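Local coordinates for protein RNA methyltransferase, TrmH family (PDB 2I6D) that probably transfers methyl groups to RNA, as a putative SAM-dependent methyltransferase of the TrmH family within the knotted SPOUT class, at residues A192-F197 with W253-S257; E98-E102 with R130-L134; Q9-L13 with R46-G50; A27-E31 with F142-Q148; T165-A170 with E215-E219. One frame throughout, in Å; residues are numbered along the deposited sequence.

Contact 1 (A192-F197 with W253-S257); sequences APLPNF and WRRRS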
# COMPACT_ATOMS: atom_id res chain seq x y z
N ALA A 192 -23.75 -8.84 -10.65
CA ALA A 192 -23.90 -8.79 -9.21
C ALA A 192 -24.41 -7.41 -8.82
O ALA A 192 -23.89 -6.42 -9.31
CB ALA A 192 -22.55 -9.09 -8.54
N PRO A 193 -25.44 -7.32 -7.95
CA PRO A 193 -25.77 -5.97 -7.51
C PRO A 193 -24.71 -5.60 -6.48
O PRO A 193 -24.38 -6.42 -5.63
CB PRO A 193 -27.16 -6.11 -6.84
CG PRO A 193 -27.54 -7.58 -6.98
CD PRO A 193 -26.30 -8.35 -7.34
N LEU A 194 -24.15 -4.42 -6.59
CA LEU A 194 -23.08 -4.02 -5.69
C LEU A 194 -23.54 -2.86 -4.82
O LEU A 194 -24.41 -2.07 -5.25
CB LEU A 194 -21.86 -3.58 -6.52
CG LEU A 194 -21.18 -4.58 -7.47
CD1 LEU A 194 -20.06 -3.94 -8.31
CD2 LEU A 194 -20.68 -5.80 -6.67
N PRO A 195 -22.95 -2.71 -3.62
CA PRO A 195 -23.25 -1.51 -2.85
C PRO A 195 -22.54 -0.31 -3.44
O PRO A 195 -21.59 -0.48 -4.22
CB PRO A 195 -22.67 -1.83 -1.45
CG PRO A 195 -22.23 -3.24 -1.47
CD PRO A 195 -22.00 -3.59 -2.90
N ASN A 196 -23.00 0.89 -3.11
CA ASN A 196 -22.29 2.10 -3.54
C ASN A 196 -20.88 2.08 -2.96
O ASN A 196 -20.66 1.50 -1.90
CB ASN A 196 -23.03 3.35 -3.04
CG ASN A 196 -22.43 4.65 -3.59
OD1 ASN A 196 -21.41 5.15 -3.09
ND2 ASN A 196 -23.09 5.22 -4.58
N PHE A 197 -19.96 2.74 -3.64
CA PHE A 197 -18.57 2.85 -3.20
C PHE A 197 -18.42 3.32 -1.74
O PHE A 197 -17.48 2.89 -1.04
CB PHE A 197 -17.83 3.82 -4.12
CG PHE A 197 -16.40 3.46 -4.34
CD1 PHE A 197 -16.04 2.73 -5.47
CD2 PHE A 197 -15.41 3.85 -3.44
CE1 PHE A 197 -14.71 2.40 -5.72
CE2 PHE A 197 -14.07 3.50 -3.66
CZ PHE A 197 -13.73 2.77 -4.81
N TRP A 253 -17.18 -0.85 -9.61
CA TRP A 253 -17.78 -0.41 -8.34
C TRP A 253 -18.07 1.09 -8.41
O TRP A 253 -19.14 1.53 -8.03
CB TRP A 253 -16.83 -0.68 -7.17
CG TRP A 253 -17.46 -1.41 -6.01
CD1 TRP A 253 -18.18 -0.87 -4.97
CD2 TRP A 253 -17.32 -2.80 -5.72
NE1 TRP A 253 -18.51 -1.86 -4.05
CE2 TRP A 253 -18.01 -3.05 -4.51
CE3 TRP A 253 -16.71 -3.88 -6.40
CZ2 TRP A 253 -18.08 -4.32 -3.94
CZ3 TRP A 253 -16.77 -5.14 -5.82
CH2 TRP A 253 -17.45 -5.34 -4.60
N ARG A 254 -17.10 1.85 -8.91
CA ARG A 254 -17.21 3.33 -9.04
C ARG A 254 -18.17 3.79 -10.15
O ARG A 254 -18.95 4.75 -9.99
CB ARG A 254 -15.81 3.92 -9.24
CG ARG A 254 -15.76 5.45 -9.56
CD ARG A 254 -16.32 6.27 -8.43
NE ARG A 254 -15.46 6.35 -7.25
CZ ARG A 254 -15.87 6.75 -6.06
NH1 ARG A 254 -15.01 6.82 -5.04
NH2 ARG A 254 -17.15 7.10 -5.86
N ARG A 255 -18.16 3.09 -11.29
CA ARG A 255 -19.11 3.39 -12.37
C ARG A 255 -20.54 3.40 -11.86
O ARG A 255 -21.34 4.22 -12.27
CB ARG A 255 -18.99 2.33 -13.47
CG ARG A 255 -19.92 2.58 -14.68
CD ARG A 255 -19.89 1.42 -15.66
NE ARG A 255 -20.51 0.19 -15.16
CZ ARG A 255 -21.81 -0.04 -15.13
NH1 ARG A 255 -22.67 0.89 -15.52
NH2 ARG A 255 -22.28 -1.20 -14.66
N ARG A 256 -20.86 2.45 -10.99
CA ARG A 256 -22.24 2.32 -10.48
C ARG A 256 -22.59 3.26 -9.32
O ARG A 256 -23.74 3.25 -8.82
CB ARG A 256 -22.48 0.89 -10.04
CG ARG A 256 -22.35 -0.03 -11.17
CD ARG A 256 -23.01 -1.32 -10.87
NE ARG A 256 -22.24 -2.41 -11.44
CZ ARG A 256 -22.43 -3.67 -11.09
NH1 ARG A 256 -23.34 -3.97 -10.19
NH2 ARG A 256 -21.70 -4.61 -11.65
N SER A 257 -21.63 4.06 -8.90
CA SER A 257 -21.80 4.86 -7.69
C SER A 257 -22.36 6.26 -7.91
O SER A 257 -22.59 6.69 -9.06
CB SER A 257 -20.48 4.91 -6.92
OG SER A 257 -20.14 3.58 -6.53
OXT SER A 257 -22.65 6.98 -6.93
O HOH W 1 -21.33 0.19 -6.95
O HOH W 2 -18.97 -0.61 -1.33
O HOH W 3 -24.56 2.67 -5.84
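Arg-256 sends NH1 to Ala-192 O at 2.7 Å, a nearly straight bond (171°) lying in the guanidinium plane, while its NH2 forms a salt bridge with Glu-252. Ser-257 OG takes the backbone N-H of Phe-197 at 3.0 Å and gives its own proton to Trp-253 O, so one hydroxyl ties loop to helix end. Asn-196 ND2 reaches the C-terminal carboxylate at Ser-257 OXT over 3.0 Å, a bent bond, and its OD1 accepts from Thr-198 N. Three waters add bridges; one accepts from Trp-253 NE1 and donates to Asn-196 O.

The loop between strands 187-188 and 201-206 is fastened to the last turn of helix 242-255, the C-terminal helix of the SpoU-type methyltransferase fold, with Trp-253 and Phe-197 both touching Leu-104 of strand 104-109.

The Arg-254 guanidinium lies flat on Phe-197, planes 17° apart and CZ 4.0 Å from the centroid of the Phe-197 ring, a cation-pi stack; bends at chi2 and chi3 fold the arginine back over that face, and NH1 also bonds to Phe-127 O.

Leu-194 CD2 makes a CH-pi contact over the Trp-253 six-membered ring, 4.0 Å from its centroid; CD1 lies over the centre of the Arg-256 guanidinium.

Contact 2 (E98-E102 with R130-L134); sequences EPVVE and RHVWL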
# COMPACT_ATOMS: atom_id res chain seq x y z
N GLU A 98 -6.00 -1.13 14.14
CA GLU A 98 -7.13 -2.01 13.95
C GLU A 98 -7.56 -1.85 12.49
O GLU A 98 -7.53 -0.72 11.95
CB GLU A 98 -8.28 -1.57 14.85
CG GLU A 98 -8.70 -2.56 15.89
CD GLU A 98 -8.93 -3.93 15.32
OE1 GLU A 98 -9.81 -4.09 14.43
OE2 GLU A 98 -8.22 -4.85 15.80
N PRO A 99 -7.92 -2.95 11.82
CA PRO A 99 -8.49 -2.75 10.48
C PRO A 99 -9.83 -2.04 10.57
O PRO A 99 -10.64 -2.34 11.46
CB PRO A 99 -8.69 -4.18 9.96
CG PRO A 99 -8.75 -5.02 11.17
CD PRO A 99 -7.82 -4.38 12.16
N VAL A 100 -10.06 -1.12 9.64
CA VAL A 100 -11.24 -0.29 9.61
C VAL A 100 -11.89 -0.51 8.23
O VAL A 100 -11.17 -0.62 7.21
CB VAL A 100 -10.83 1.22 9.83
CG1 VAL A 100 -11.91 2.18 9.36
CG2 VAL A 100 -10.46 1.47 11.31
N VAL A 101 -13.22 -0.62 8.21
CA VAL A 101 -13.97 -0.61 6.93
C VAL A 101 -14.63 0.75 6.77
O VAL A 101 -15.48 1.11 7.57
CB VAL A 101 -15.08 -1.72 6.84
CG1 VAL A 101 -15.76 -1.72 5.44
CG2 VAL A 101 -14.52 -3.11 7.12
N GLU A 102 -14.25 1.52 5.75
CA GLU A 102 -14.96 2.77 5.46
C GLU A 102 -15.12 2.76 3.95
O GLU A 102 -14.15 2.96 3.23
CB GLU A 102 -14.18 4.02 5.92
CG GLU A 102 -14.09 4.14 7.46
CD GLU A 102 -13.17 5.25 7.99
OE1 GLU A 102 -13.54 5.81 9.06
OE2 GLU A 102 -12.09 5.53 7.39
N ARG A 130 -10.38 4.03 0.58
CA ARG A 130 -9.73 4.61 1.76
C ARG A 130 -8.89 3.67 2.57
O ARG A 130 -8.04 4.12 3.37
CB ARG A 130 -10.79 5.26 2.66
CG ARG A 130 -11.38 6.52 1.97
CD ARG A 130 -12.76 6.79 2.47
NE ARG A 130 -12.75 7.20 3.88
CZ ARG A 130 -13.66 7.99 4.41
NH1 ARG A 130 -14.63 8.46 3.63
NH2 ARG A 130 -13.60 8.32 5.69
N HIS A 131 -9.12 2.36 2.40
CA HIS A 131 -8.43 1.37 3.23
C HIS A 131 -8.05 0.18 2.44
O HIS A 131 -8.86 -0.33 1.66
CB HIS A 131 -9.32 0.89 4.42
CG HIS A 131 -9.57 1.96 5.42
ND1 HIS A 131 -8.70 2.25 6.44
CD2 HIS A 131 -10.57 2.87 5.52
CE1 HIS A 131 -9.16 3.27 7.14
NE2 HIS A 131 -10.29 3.67 6.60
N VAL A 132 -6.81 -0.26 2.64
CA VAL A 132 -6.30 -1.47 1.96
C VAL A 132 -5.68 -2.31 3.07
O VAL A 132 -4.75 -1.88 3.77
CB VAL A 132 -5.26 -1.17 0.83
CG1 VAL A 132 -4.62 -2.47 0.32
CG2 VAL A 132 -5.90 -0.40 -0.34
N TRP A 133 -6.20 -3.52 3.23
CA TRP A 133 -5.68 -4.41 4.24
C TRP A 133 -4.77 -5.43 3.59
O TRP A 133 -5.00 -5.83 2.44
CB TRP A 133 -6.82 -5.17 4.94
CG TRP A 133 -7.89 -4.35 5.60
CD1 TRP A 133 -7.87 -3.01 5.93
CD2 TRP A 133 -9.12 -4.86 6.06
NE1 TRP A 133 -9.06 -2.67 6.54
CE2 TRP A 133 -9.85 -3.80 6.63
CE3 TRP A 133 -9.69 -6.14 6.02
CZ2 TRP A 133 -11.13 -3.97 7.15
CZ3 TRP A 133 -10.98 -6.32 6.55
CH2 TRP A 133 -11.67 -5.23 7.13
N LEU A 134 -3.76 -5.86 4.32
CA LEU A 134 -2.77 -6.78 3.76
C LEU A 134 -2.72 -8.06 4.58
O LEU A 134 -2.38 -8.07 5.78
CB LEU A 134 -1.39 -6.09 3.70
CG LEU A 134 -1.55 -4.88 2.79
CD1 LEU A 134 -1.15 -3.55 3.44
CD2 LEU A 134 -0.98 -5.08 1.40
O HOH W 4 -7.72 -0.01 8.51
O HOH W 5 -13.30 3.15 0.63
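Pro-99 to Glu-102 runs at 151° to Arg-130 to Trp-133, roughly antiparallel, with CA of Val-101 6.9 Å from CA of His-131, and the closest contacts involve side chains. Glu-102 OE2 accepts from His-131 NE2 at 2.7 Å. The N-H points almost straight at it (169°) and in the imidazole plane, yet meets the oxygen from above the carboxylate plane, ring and carboxylate being turned 60° apart. The same OE2 makes a long salt bridge of 3.6 Å to Arg-130 NH2, which would be expected to stabilise the carboxylate's negative charge. Val-100 CG1, set anti to its own backbone N, lies over a face of the His-131 ring, 3.5 Å from NE2.

Trp-133 NE1 donates to Val-100 O at 3.0 Å, a bent bond that comes in above the carbonyl plane. Pro-99 CB covers one face of this indole, 3.8 Å from the centroid of the Trp-133 five-membered ring, and Val-101 CG2 touches CZ2 of Trp-133 at 3.5 Å. A water joins Glu-102 O to Arg-130 N.

Both edges of strand 131-134 are taken, by 104-109 and 158-161; the loop runs back along the strand and meets it through side chains on one face of the parallel sheet of an alpha/beta SPOUT methyltransferase domain.

Contact 3 (Q9-L13 with R46-G50); sequences QIKFL and RMLVG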
# COMPACT_ATOMS: atom_id res chain seq x y z
N GLN A 9 24.18 8.21 11.76
CA GLN A 9 23.04 8.59 10.94
C GLN A 9 22.98 7.80 9.64
O GLN A 9 21.92 7.33 9.23
CB GLN A 9 23.06 10.09 10.67
CG GLN A 9 22.71 10.91 11.91
CD GLN A 9 22.88 12.39 11.68
OE1 GLN A 9 23.79 12.83 10.98
NE2 GLN A 9 22.00 13.18 12.29
N ILE A 10 24.13 7.62 9.01
CA ILE A 10 24.24 6.84 7.79
C ILE A 10 23.84 5.37 8.05
O ILE A 10 23.07 4.79 7.31
CB ILE A 10 25.68 6.96 7.19
CG1 ILE A 10 25.87 8.39 6.63
CG2 ILE A 10 25.93 5.89 6.12
CD1 ILE A 10 27.28 8.70 6.19
N LYS A 11 24.35 4.80 9.14
CA LYS A 11 23.99 3.43 9.52
C LYS A 11 22.47 3.30 9.73
O LYS A 11 21.82 2.40 9.18
CB LYS A 11 24.76 3.03 10.78
CG LYS A 11 24.48 1.64 11.29
CD LYS A 11 25.40 1.36 12.48
CE LYS A 11 25.24 -0.05 13.01
NZ LYS A 11 23.95 -0.19 13.75
N PHE A 12 21.90 4.24 10.48
CA PHE A 12 20.46 4.28 10.70
C PHE A 12 19.66 4.35 9.39
O PHE A 12 18.77 3.52 9.17
CB PHE A 12 20.10 5.47 11.61
CG PHE A 12 18.63 5.71 11.73
CD1 PHE A 12 17.86 4.90 12.57
CD2 PHE A 12 18.02 6.74 11.02
CE1 PHE A 12 16.49 5.12 12.68
CE2 PHE A 12 16.65 6.97 11.13
CZ PHE A 12 15.89 6.15 11.97
N LEU A 13 19.97 5.34 8.55
CA LEU A 13 19.31 5.49 7.25
C LEU A 13 19.38 4.20 6.40
O LEU A 13 18.37 3.76 5.80
CB LEU A 13 19.91 6.69 6.49
CG LEU A 13 19.41 8.04 7.01
CD1 LEU A 13 20.36 9.13 6.58
CD2 LEU A 13 17.92 8.35 6.53
N ARG A 46 10.72 12.12 11.32
CA ARG A 46 11.78 11.97 12.32
C ARG A 46 13.08 12.66 11.84
O ARG A 46 13.85 13.21 12.63
CB ARG A 46 12.01 10.46 12.46
CG ARG A 46 12.92 9.95 13.58
CD ARG A 46 12.71 8.43 13.72
NE ARG A 46 13.82 7.75 14.37
CZ ARG A 46 13.79 6.49 14.78
NH1 ARG A 46 14.85 5.96 15.38
NH2 ARG A 46 12.71 5.75 14.61
N MSE A 47 13.32 12.54 10.54
CA MSE A 47 14.57 12.99 9.95
C MSE A 47 14.33 13.37 8.48
O MSE A 47 13.55 12.72 7.79
CB MSE A 47 15.61 11.89 10.05
CG MSE A 47 16.86 12.11 9.23
SE MSE A 47 18.30 10.85 9.74
CE MSE A 47 19.16 11.96 11.08
N LEU A 48 14.99 14.44 8.04
CA LEU A 48 14.87 14.92 6.66
C LEU A 48 16.26 15.35 6.22
O LEU A 48 16.87 16.22 6.83
CB LEU A 48 13.87 16.06 6.57
CG LEU A 48 13.55 16.56 5.16
CD1 LEU A 48 12.88 15.46 4.32
CD2 LEU A 48 12.66 17.80 5.24
N VAL A 49 16.76 14.73 5.16
CA VAL A 49 18.15 14.92 4.73
C VAL A 49 18.07 15.30 3.25
O VAL A 49 17.41 14.60 2.46
CB VAL A 49 18.90 13.61 4.91
CG1 VAL A 49 20.21 13.62 4.22
CG2 VAL A 49 19.10 13.34 6.40
N GLY A 50 18.68 16.41 2.88
CA GLY A 50 18.63 16.79 1.48
C GLY A 50 19.55 17.95 1.18
O GLY A 50 20.13 18.53 2.08
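Met-47, a selenomethionine, and the helix residues Gln-9, Phe-12 and Leu-13 form the first shell. The SE atom of Met-47 sits 4.1 Å from Leu-13 CG and equally near both leucine methyls, so the selenium rests against the branched end of that side chain. Phe-12 CD2 approaches the same SE to 4.3 Å; with SE 5.5 Å from the centroid of the Phe-12 ring and 72° off its normal, this is an oblique Met-aromatic contact. A bend about the CG-SE bond brings CE of Met-47 to 3.3 Å from Gln-9 NE2. Leu-13 CD1 reaches Val-49 CG2 more loosely, at 4.4 Å.

Arg-46, in the modelled conformer, one of two, adds an inclined contact: Phe-12 CZ lies over one face of its guanidinium near the rim, 3.5 Å from Arg-46 CZ, with ring and guanidinium planes 36° apart.

In the fold, helix 7-15 lies across a four-stranded mixed sheet of the MRM3-like substrate-binding domain. The axes of segments 9-13 and 47-50 run at 105° and 11.7 Å apart, a helix-on-sheet layer. Arg-46 and Met-47 both face Val-90 in a classic beta bulge, which accounts for two successive side chains turning toward the helix.

In the second shell, Glu-25 holds NH1 of that Arg-46 conformer in a salt bridge, Ser-6 N donates to Gln-9 OE1, and Val-90 of strand 87-92 touches both Phe-12 and Leu-13.

Contact 4 (A27-E31 with F142-Q148); sequences AFAVE and FSPKVVQ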
# COMPACT_ATOMS: atom_id res chain seq x y z
N ALA A 27 10.09 2.79 11.93
CA ALA A 27 10.38 3.86 10.98
C ALA A 27 10.53 3.33 9.54
O ALA A 27 10.80 2.14 9.33
CB ALA A 27 11.65 4.59 11.39
N PHE A 28 10.34 4.20 8.56
CA PHE A 28 10.59 3.83 7.17
C PHE A 28 11.01 5.07 6.42
O PHE A 28 10.68 6.20 6.83
CB PHE A 28 9.34 3.17 6.54
CG PHE A 28 8.19 4.12 6.31
CD1 PHE A 28 8.00 4.72 5.06
CD2 PHE A 28 7.33 4.46 7.34
CE1 PHE A 28 6.94 5.59 4.84
CE2 PHE A 28 6.23 5.35 7.12
CZ PHE A 28 6.06 5.91 5.87
N ALA A 29 11.73 4.88 5.32
CA ALA A 29 12.22 6.00 4.54
C ALA A 29 11.43 6.18 3.23
O ALA A 29 10.88 5.21 2.65
CB ALA A 29 13.71 5.83 4.24
N VAL A 30 11.44 7.41 2.77
CA VAL A 30 10.81 7.84 1.51
C VAL A 30 11.80 8.76 0.83
O VAL A 30 12.40 9.66 1.48
CB VAL A 30 9.48 8.59 1.79
CG1 VAL A 30 8.78 9.07 0.47
CG2 VAL A 30 8.51 7.70 2.62
N GLU A 31 11.99 8.54 -0.46
CA GLU A 31 12.96 9.31 -1.25
C GLU A 31 12.34 10.18 -2.34
O GLU A 31 11.39 9.79 -3.04
CB GLU A 31 14.04 8.41 -1.83
CG GLU A 31 14.74 7.53 -0.78
CD GLU A 31 15.90 6.75 -1.41
OE1 GLU A 31 16.46 7.26 -2.40
OE2 GLU A 31 16.23 5.64 -0.95
N PHE A 142 5.47 -0.60 3.27
CA PHE A 142 6.46 0.39 3.70
C PHE A 142 7.88 0.05 3.28
O PHE A 142 8.83 0.77 3.63
CB PHE A 142 6.34 0.65 5.19
CG PHE A 142 5.02 1.26 5.57
CD1 PHE A 142 4.72 2.56 5.19
CD2 PHE A 142 4.08 0.53 6.28
CE1 PHE A 142 3.49 3.13 5.49
CE2 PHE A 142 2.84 1.10 6.61
CZ PHE A 142 2.55 2.40 6.21
N SER A 143 8.03 -1.04 2.53
CA SER A 143 9.34 -1.40 1.96
C SER A 143 9.63 -0.34 0.88
O SER A 143 8.70 0.17 0.29
CB SER A 143 9.31 -2.81 1.36
OG SER A 143 8.41 -2.85 0.26
N PRO A 144 10.92 0.02 0.66
CA PRO A 144 11.30 0.96 -0.39
C PRO A 144 10.70 0.62 -1.76
O PRO A 144 10.31 1.52 -2.51
CB PRO A 144 12.81 0.80 -0.47
CG PRO A 144 13.21 0.42 0.92
CD PRO A 144 12.09 -0.43 1.45
N LYS A 145 10.66 -0.66 -2.09
CA LYS A 145 10.18 -1.02 -3.42
C LYS A 145 8.72 -0.58 -3.61
O LYS A 145 8.37 0.05 -4.63
CB LYS A 145 10.40 -2.50 -3.73
CG LYS A 145 10.09 -2.85 -5.19
CD LYS A 145 11.06 -3.87 -5.77
CE LYS A 145 10.92 -3.95 -7.30
NZ LYS A 145 12.06 -4.71 -7.97
N VAL A 146 7.87 -0.85 -2.63
CA VAL A 146 6.48 -0.40 -2.71
C VAL A 146 6.34 1.10 -2.59
O VAL A 146 5.69 1.73 -3.43
CB VAL A 146 5.56 -1.10 -1.70
CG1 VAL A 146 4.11 -0.51 -1.78
CG2 VAL A 146 5.59 -2.63 -1.95
N VAL A 147 6.97 1.69 -1.57
CA VAL A 147 6.88 3.14 -1.33
C VAL A 147 7.24 3.94 -2.56
O VAL A 147 6.47 4.81 -3.01
CB VAL A 147 7.79 3.58 -0.15
CG1 VAL A 147 8.03 5.10 -0.16
CG2 VAL A 147 7.18 3.13 1.18
N GLN A 148 8.42 3.67 -3.12
CA GLN A 148 8.91 4.43 -4.25
C GLN A 148 8.03 4.29 -5.50
O GLN A 148 8.08 5.16 -6.37
CB GLN A 148 10.36 4.08 -4.56
CG GLN A 148 11.30 4.46 -3.41
CD GLN A 148 11.23 5.94 -3.02
OE1 GLN A 148 11.08 6.26 -1.85
NE2 GLN A 148 11.37 6.84 -4.00
O HOH W 6 11.80 4.39 0.11
O HOH W 7 10.69 2.48 2.63
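An interface between two domains is built here: edge strand 27-31 of the MRM3-like substrate-binding domain meets helix 144-148 of the SpoU methylase domain, their short axes 8.5 Å apart at 44°. Gln-148 makes the polar grip. Its OE1 accepts from Glu-31 N at 2.8 Å, and its NE2 donates to Glu-31 O at 3.1 Å in a nearly straight bond (171°), the oxygen lying in the amide plane. A bend at chi2 curls the glutamine amide onto the strand, where both groups of one residue's backbone are used. The carboxylate of Glu-31 turns elsewhere, to Ser-79 OG and Thr-80 N.

The apolar half centres on Phe-28 and Val-147. Phe-142 CD1 stands over the centre of the Phe-28 ring, 3.7 Å from CZ of Phe-28. The centroids of the two rings are 4.6 Å apart with planes at 45°, an oblique pair. The Phe-28 ring is flanked by Val-147 as well, whose CG2 lies 4.3 Å from CD1 of Phe-28. Val-147 CG1 packs on Val-30 CG2 at 3.8 Å, the side chains crossing near a right angle.

Two waters sit close to Ala-29 O, one near Phe-142 O and the other near Gln-148 OE1. Paired amide bonds to the backbone of an outermost strand, beside an aromatic and valine cluster, form part of the interface between the two domains.

Contact 5 (T165-A170 with E215-E219); sequences TVDTLA and EVAAE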
# COMPACT_ATOMS: atom_id res chain seq x y z
N THR A 165 -6.20 -12.63 9.29
CA THR A 165 -7.13 -12.33 8.17
C THR A 165 -8.49 -12.99 8.36
O THR A 165 -9.53 -12.34 8.24
CB THR A 165 -6.54 -12.80 6.82
OG1 THR A 165 -5.26 -12.18 6.62
CG2 THR A 165 -7.47 -12.47 5.66
N VAL A 166 -8.47 -14.29 8.64
CA VAL A 166 -9.68 -15.06 8.76
C VAL A 166 -10.54 -14.55 9.90
O VAL A 166 -11.72 -14.31 9.70
CB VAL A 166 -9.39 -16.58 8.91
CG1 VAL A 166 -10.66 -17.33 9.32
CG2 VAL A 166 -8.86 -17.14 7.59
N ASP A 167 -9.93 -14.33 11.07
CA ASP A 167 -10.62 -13.81 12.26
C ASP A 167 -11.27 -12.45 11.96
O ASP A 167 -12.40 -12.20 12.37
CB ASP A 167 -9.62 -13.57 13.39
CG ASP A 167 -9.57 -14.68 14.38
OD1 ASP A 167 -9.36 -14.34 15.57
OD2 ASP A 167 -9.73 -15.87 14.00
N THR A 168 -10.52 -11.58 11.28
CA THR A 168 -11.00 -10.28 10.88
C THR A 168 -12.16 -10.38 9.91
O THR A 168 -13.19 -9.71 10.09
CB THR A 168 -9.87 -9.47 10.23
OG1 THR A 168 -8.90 -9.18 11.24
CG2 THR A 168 -10.38 -8.14 9.65
N LEU A 169 -12.02 -11.20 8.87
CA LEU A 169 -13.12 -11.40 7.94
C LEU A 169 -14.36 -11.96 8.64
O LEU A 169 -15.47 -11.49 8.42
CB LEU A 169 -12.72 -12.32 6.80
CG LEU A 169 -11.89 -11.72 5.69
CD1 LEU A 169 -11.67 -12.80 4.61
CD2 LEU A 169 -12.52 -10.44 5.10
N ALA A 170 -14.16 -12.96 9.48
CA ALA A 170 -15.27 -13.59 10.19
C ALA A 170 -15.98 -12.54 11.04
O ALA A 170 -17.20 -12.46 11.05
CB ALA A 170 -14.79 -14.71 11.04
N GLU A 215 -9.07 -21.17 3.35
CA GLU A 215 -9.58 -20.72 4.66
C GLU A 215 -10.18 -19.33 4.57
O GLU A 215 -11.17 -19.03 5.25
CB GLU A 215 -8.52 -20.76 5.78
CG GLU A 215 -9.14 -20.79 7.22
CD GLU A 215 -8.14 -20.62 8.37
OE1 GLU A 215 -8.55 -20.79 9.54
OE2 GLU A 215 -6.97 -20.28 8.12
N VAL A 216 -9.59 -18.48 3.74
CA VAL A 216 -10.14 -17.16 3.47
C VAL A 216 -11.40 -17.24 2.60
O VAL A 216 -12.39 -16.53 2.85
CB VAL A 216 -9.06 -16.23 2.82
CG1 VAL A 216 -9.65 -14.85 2.40
CG2 VAL A 216 -7.93 -15.98 3.83
N ALA A 217 -11.37 -18.11 1.58
CA ALA A 217 -12.52 -18.30 0.70
C ALA A 217 -13.76 -18.72 1.51
O ALA A 217 -14.88 -18.32 1.19
CB ALA A 217 -12.20 -19.32 -0.41
N ALA A 218 -13.55 -19.50 2.58
CA ALA A 218 -14.67 -19.90 3.43
C ALA A 218 -15.39 -18.73 4.11
O ALA A 218 -16.54 -18.86 4.50
CB ALA A 218 -14.22 -20.95 4.48
N GLU A 219 -14.74 -17.58 4.23
CA GLU A 219 -15.35 -16.41 4.85
C GLU A 219 -16.03 -15.47 3.86
O GLU A 219 -16.59 -14.44 4.27
CB GLU A 219 -14.30 -15.63 5.63
CG GLU A 219 -13.67 -16.40 6.78
CD GLU A 219 -14.67 -16.84 7.85
OE1 GLU A 219 -15.74 -16.21 8.03
OE2 GLU A 219 -14.38 -17.84 8.53
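Thr-165 opens the first turn of helix 165-174 and touches helix 214-217 through its methyl, CG2, which lies 4.0 Å from Val-216 CG2. The two helices pack side by side on one layer of the alpha/beta methyltransferase domain: Leu-169 and Val-216 both touch Val-204 of strand 201-206 in the parallel sheet beneath, and Thr-165 touches Leu-107 of the neighbouring strand 104-109.

Val-166 uses both branches. Its CG2 meets Val-216 CG2 and rests on the stem and carboxylate carbon of Glu-215, 3.6 Å from Glu-215 CD in the modelled conformer, one of two, the side chains crossing at about a right angle. Its CG1, placed anti to the backbone N (chi1 168°), turns instead to Glu-219, with OE2 of that glutamate at 3.8 Å. The CA atoms of Val-166 and Val-216 are only 5.7 Å apart, evidence of close backbone packing here.

Leu-169, one turn on, brings CD1 to 3.6 Å from Val-216 CG1 and lays its CB against Glu-219 CB at 3.8 Å. No hydrogen bond joins the two segments, which meet by van der Waals packing.

Ala-170 ends the series beside the carboxylate of Glu-219. A bend at chi2 (-61°) folds that carboxylate over Ala-170 of helix 165-174, where Arg-173 NH2 holds OE1 in a salt bridge and Ala-170 CB lies 3.5 Å from Glu-219 OE1.

In the fold
Contact 4 is the buried one, with five of its seven touching residues enclosed, its centre about 10 Å from the chain centre; contact 2 is nearly as central but only partly buried, and contacts 1, 3 and 5 have their centres 21 to 23 Å from the chain centre. Contacts 3 and 4 share the four-stranded sheet and touch where Arg-46, in the modelled conformer, meets Ala-27. Contacts 2 and 5 meet in the methyltransferase domain, Trp-133 CZ3 lying 3.6 Å from Thr-168 CG2. Chemistry varies accordingly: helix on sheet in 3 and helix beside helix in 5 have no cross-segment hydrogen bond, whereas 1, 2 and 4, each involving a loop or edge strand, bond side chains to backbone groups.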